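Local coordinates for protein nucleoporin nup120 (Schizosaccharomyces pombe, PDB 4GQ2) that serves as a structural component of the nuclear pore complex, with nucleoporins also able to dock transiently associated nuclear transport factors, at residues Y287-H292 with D349-S354. Residues are numbered along the deposited sequence; the frame is centred on the assembly and turned at random.
Sequences YLTSDH and DFQLIS
Thr-289 overlaps the ring of Phe-350 through its methyl: CG2 lies 3.5 Å from CE2 of Phe-350, and the two side chains run past each other in opposite directions. Placing CG of Phe-350 between its backbone N and carbonyl carbon (chi1 64°) lets the ring reach the start of strand 288-290; its edge, at CZ, lies 3.4 Å from Tyr-287 O just before that strand. The axes of strands 288-290 and 349-354 approach to 6.0 Å, their N-to-C directions 28° apart. A water spans the gap, accepting from Leu-352 N (2.7 Å), donating to Ser-290 O and bonding Thr-289 OG1. Where the strands draw together, Leu-352 O receives a CA-H...O contact from Asp-291 CA (3.2 Å). Beyond it, Ser-354 OG donates to Asp-291 OD2 from above the carboxylate plane at 2.7 Å.

Gln-351, bent at chi2 (-80°), accepts at OE1 from His-292 NE2 (2.8 Å), the donor well above the carbonyl plane. Gln-351 NE2 donates to Phe-350 O at 3.0 Å, nearly straight, and Gln-351 OE1 also takes Phe-525 N, so both amide ends fix its rotation. A leucine in its place would probably leave His-292 NE2 and Phe-525 N without their shared acceptor. Strands 288-290 and 346-354 are edge strands of two different sheets in the beta-propeller domain; the chemistry implies that side-chain bonds and a bridging water, with one CA-H...O contact, join them in place of conventional backbone N-H...O pairing.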
ATOM      1  N   TYR A 287       7.190 -38.757  13.960  1.00 69.75           N
ATOM      2  CA  TYR A 287       8.380 -39.300  14.607  1.00 54.95           C
ATOM      3  C   TYR A 287       9.472 -39.548  13.579  1.00 52.34           C
ATOM      4  O   TYR A 287      10.649 -39.620  13.920  1.00 52.58           O
ATOM      5  CB  TYR A 287       8.053 -40.631  15.278  1.00 58.12           C
ATOM      6  CG  TYR A 287       7.463 -40.539  16.663  1.00 58.81           C
ATOM      7  CD1 TYR A 287       6.091 -40.423  16.848  1.00 56.60           C
ATOM      8  CD2 TYR A 287       8.280 -40.607  17.793  1.00 69.27           C
ATOM      9  CE1 TYR A 287       5.547 -40.360  18.119  1.00 60.53           C
ATOM     10  CE2 TYR A 287       7.747 -40.540  19.071  1.00 63.87           C
ATOM     11  CZ  TYR A 287       6.379 -40.416  19.226  1.00 65.84           C
ATOM     12  OH  TYR A 287       5.843 -40.341  20.489  1.00 84.89           O
ATOM     13  N   LEU A 288       9.067 -39.689  12.320  1.00 51.00           N
ATOM     14  CA  LEU A 288       9.986 -40.035  11.251  1.00 50.39           C
ATOM     15  C   LEU A 288       9.959 -39.026  10.115  1.00 55.56           C
ATOM     16  O   LEU A 288       8.900 -38.494   9.770  1.00 57.47           O
ATOM     17  CB  LEU A 288       9.648 -41.420  10.688  1.00 47.11           C
ATOM     18  CG  LEU A 288       9.835 -42.665  11.561  1.00 52.42           C
ATOM     19  CD1 LEU A 288       9.456 -43.909  10.766  1.00 47.23           C
ATOM     20  CD2 LEU A 288      11.262 -42.781  12.082  1.00 57.51           C
ATOM     21  N   THR A 289      11.131 -38.771   9.540  1.00 48.02           N
ATOM     22  CA  THR A 289      11.233 -38.090   8.247  1.00 54.59           C
ATOM     23  C   THR A 289      12.475 -38.549   7.478  1.00 53.99           C
ATOM     24  O   THR A 289      13.448 -39.003   8.079  1.00 64.49           O
ATOM     25  CB  THR A 289      11.224 -36.550   8.386  1.00 52.23           C
ATOM     26  OG1 THR A 289      10.831 -35.962   7.137  1.00 49.10           O
ATOM     27  CG2 THR A 289      12.600 -36.021   8.793  1.00 44.74           C
ATOM     28  N   SER A 290      12.431 -38.435   6.154  1.00 60.91           N
ATOM     29  CA  SER A 290      13.577 -38.787   5.319  1.00 59.33           C
ATOM     30  C   SER A 290      14.068 -37.579   4.535  1.00 60.29           C
ATOM     31  O   SER A 290      13.309 -36.633   4.315  1.00 55.63           O
ATOM     32  CB  SER A 290      13.229 -39.935   4.370  1.00 58.48           C
ATOM     33  OG  SER A 290      12.512 -39.481   3.236  1.00 63.96           O
ATOM     34  N   ASP A 291      15.334 -37.610   4.123  1.00 59.20           N
ATOM     35  CA  ASP A 291      15.899 -36.505   3.360  1.00 69.23           C
ATOM     36  C   ASP A 291      15.407 -36.538   1.919  1.00 75.16           C
ATOM     37  O   ASP A 291      15.185 -37.610   1.352  1.00 74.18           O
ATOM     38  CB  ASP A 291      17.429 -36.471   3.446  1.00 73.17           C
ATOM     39  CG  ASP A 291      18.082 -37.678   2.813  1.00 91.82           C
ATOM     40  OD1 ASP A 291      17.749 -38.813   3.211  1.00 96.81           O
ATOM     41  OD2 ASP A 291      18.938 -37.489   1.923  1.00104.86           O
ATOM     42  N   HIS A 292      15.234 -35.351   1.345  1.00 86.22           N
ATOM     43  CA  HIS A 292      14.553 -35.184   0.060  1.00 99.22           C
ATOM     44  C   HIS A 292      15.431 -35.451  -1.131  1.00 91.45           C
ATOM     45  O   HIS A 292      14.935 -35.715  -2.230  1.00 85.37           O
ATOM     46  CB  HIS A 292      13.948 -33.784  -0.037  1.00103.30           C
ATOM     47  CG  HIS A 292      12.956 -33.470   1.058  1.00 98.55           C
ATOM     48  ND1 HIS A 292      11.625 -33.528   0.868  1.00 99.71           N
ATOM     49  CD2 HIS A 292      13.149 -33.093   2.388  1.00 93.12           C
ATOM     50  CE1 HIS A 292      10.994 -33.203   2.014  1.00102.08           C
ATOM     51  NE2 HIS A 292      11.929 -32.938   2.943  1.00 92.80           N
ATOM     52  N   ASP A 349       6.753 -30.662  14.060  1.00 39.89           N
ATOM     53  CA  ASP A 349       7.205 -31.270  12.820  1.00 40.57           C
ATOM     54  C   ASP A 349       8.702 -31.043  12.673  1.00 44.25           C
ATOM     55  O   ASP A 349       9.287 -30.244  13.410  1.00 38.58           O
ATOM     56  CB  ASP A 349       6.456 -30.648  11.633  1.00 40.79           C
ATOM     57  CG  ASP A 349       6.468 -31.527  10.394  1.00 50.54           C
ATOM     58  OD1 ASP A 349       7.111 -32.600  10.399  1.00 59.21           O
ATOM     59  OD2 ASP A 349       5.823 -31.137   9.399  1.00 49.16           O
ATOM     60  N   PHE A 350       9.322 -31.743  11.723  1.00 41.00           N
ATOM     61  CA  PHE A 350      10.738 -31.538  11.420  1.00 42.98           C
ATOM     62  C   PHE A 350      11.091 -32.074  10.034  1.00 45.13           C
ATOM     63  O   PHE A 350      10.380 -32.920   9.490  1.00 47.60           O
ATOM     64  CB  PHE A 350      11.649 -32.121  12.526  1.00 47.55           C
ATOM     65  CG  PHE A 350      11.560 -33.618  12.682  1.00 47.19           C
ATOM     66  CD1 PHE A 350      10.491 -34.203  13.345  1.00 47.51           C
ATOM     67  CD2 PHE A 350      12.564 -34.441  12.183  1.00 54.57           C
ATOM     68  CE1 PHE A 350      10.412 -35.581  13.491  1.00 59.40           C
ATOM     69  CE2 PHE A 350      12.493 -35.820  12.326  1.00 58.40           C
ATOM     70  CZ  PHE A 350      11.415 -36.390  12.984  1.00 55.61           C
ATOM     71  N   GLN A 351      12.163 -31.550   9.450  1.00 48.83           N
ATOM     72  CA  GLN A 351      12.639 -32.018   8.145  1.00 51.76           C
ATOM     73  C   GLN A 351      14.126 -32.358   8.203  1.00 50.20           C
ATOM     74  O   GLN A 351      14.830 -31.905   9.104  1.00 45.81           O
ATOM     75  CB  GLN A 351      12.404 -30.966   7.052  1.00 43.74           C
ATOM     76  CG  GLN A 351      10.957 -30.618   6.787  1.00 44.28           C
ATOM     77  CD  GLN A 351      10.253 -31.634   5.922  1.00 43.28           C
ATOM     78  OE1 GLN A 351      10.229 -31.507   4.700  1.00 51.42           O
ATOM     79  NE2 GLN A 351       9.669 -32.649   6.551  1.00 38.87           N
ATOM     80  N   LEU A 352      14.592 -33.130   7.224  1.00 48.56           N
ATOM     81  CA  LEU A 352      15.998 -33.512   7.128  1.00 56.00           C
ATOM     82  C   LEU A 352      16.529 -33.292   5.713  1.00 57.95           C
ATOM     83  O   LEU A 352      15.881 -33.668   4.732  1.00 50.90           O
ATOM     84  CB  LEU A 352      16.179 -34.973   7.556  1.00 56.94           C
ATOM     85  CG  LEU A 352      17.549 -35.640   7.420  1.00 56.87           C
ATOM     86  CD1 LEU A 352      18.547 -35.071   8.419  1.00 46.41           C
ATOM     87  CD2 LEU A 352      17.413 -37.148   7.589  1.00 67.98           C
ATOM     88  N   ILE A 353      17.707 -32.676   5.618  1.00 54.13           N
ATOM     89  CA  ILE A 353      18.320 -32.361   4.328  1.00 57.07           C
ATOM     90  C   ILE A 353      19.817 -32.696   4.324  1.00 66.94           C
ATOM     91  O   ILE A 353      20.581 -32.163   5.131  1.00 63.19           O
ATOM     92  CB  ILE A 353      18.118 -30.867   3.946  1.00 67.76           C
ATOM     93  CG1 ILE A 353      16.630 -30.494   3.898  1.00 62.06           C
ATOM     94  CG2 ILE A 353      18.769 -30.543   2.603  1.00 66.43           C
ATOM     95  CD1 ILE A 353      16.097 -29.877   5.171  1.00 53.06           C
ATOM     96  N   SER A 354      20.223 -33.588   3.421  1.00 78.28           N
ATOM     97  CA  SER A 354      21.645 -33.861   3.175  1.00 93.48           C
ATOM     98  C   SER A 354      22.132 -33.057   1.970  1.00 88.58           C
ATOM     99  O   SER A 354      21.360 -32.781   1.048  1.00 89.19           O
ATOM    100  CB  SER A 354      21.903 -35.358   2.978  1.00105.38           C
ATOM    101  OG  SER A 354      21.150 -35.886   1.902  1.00100.06           O
TER
HETATM  102  O   HOH W   1      12.504 -34.314   5.945  1.00 53.79           O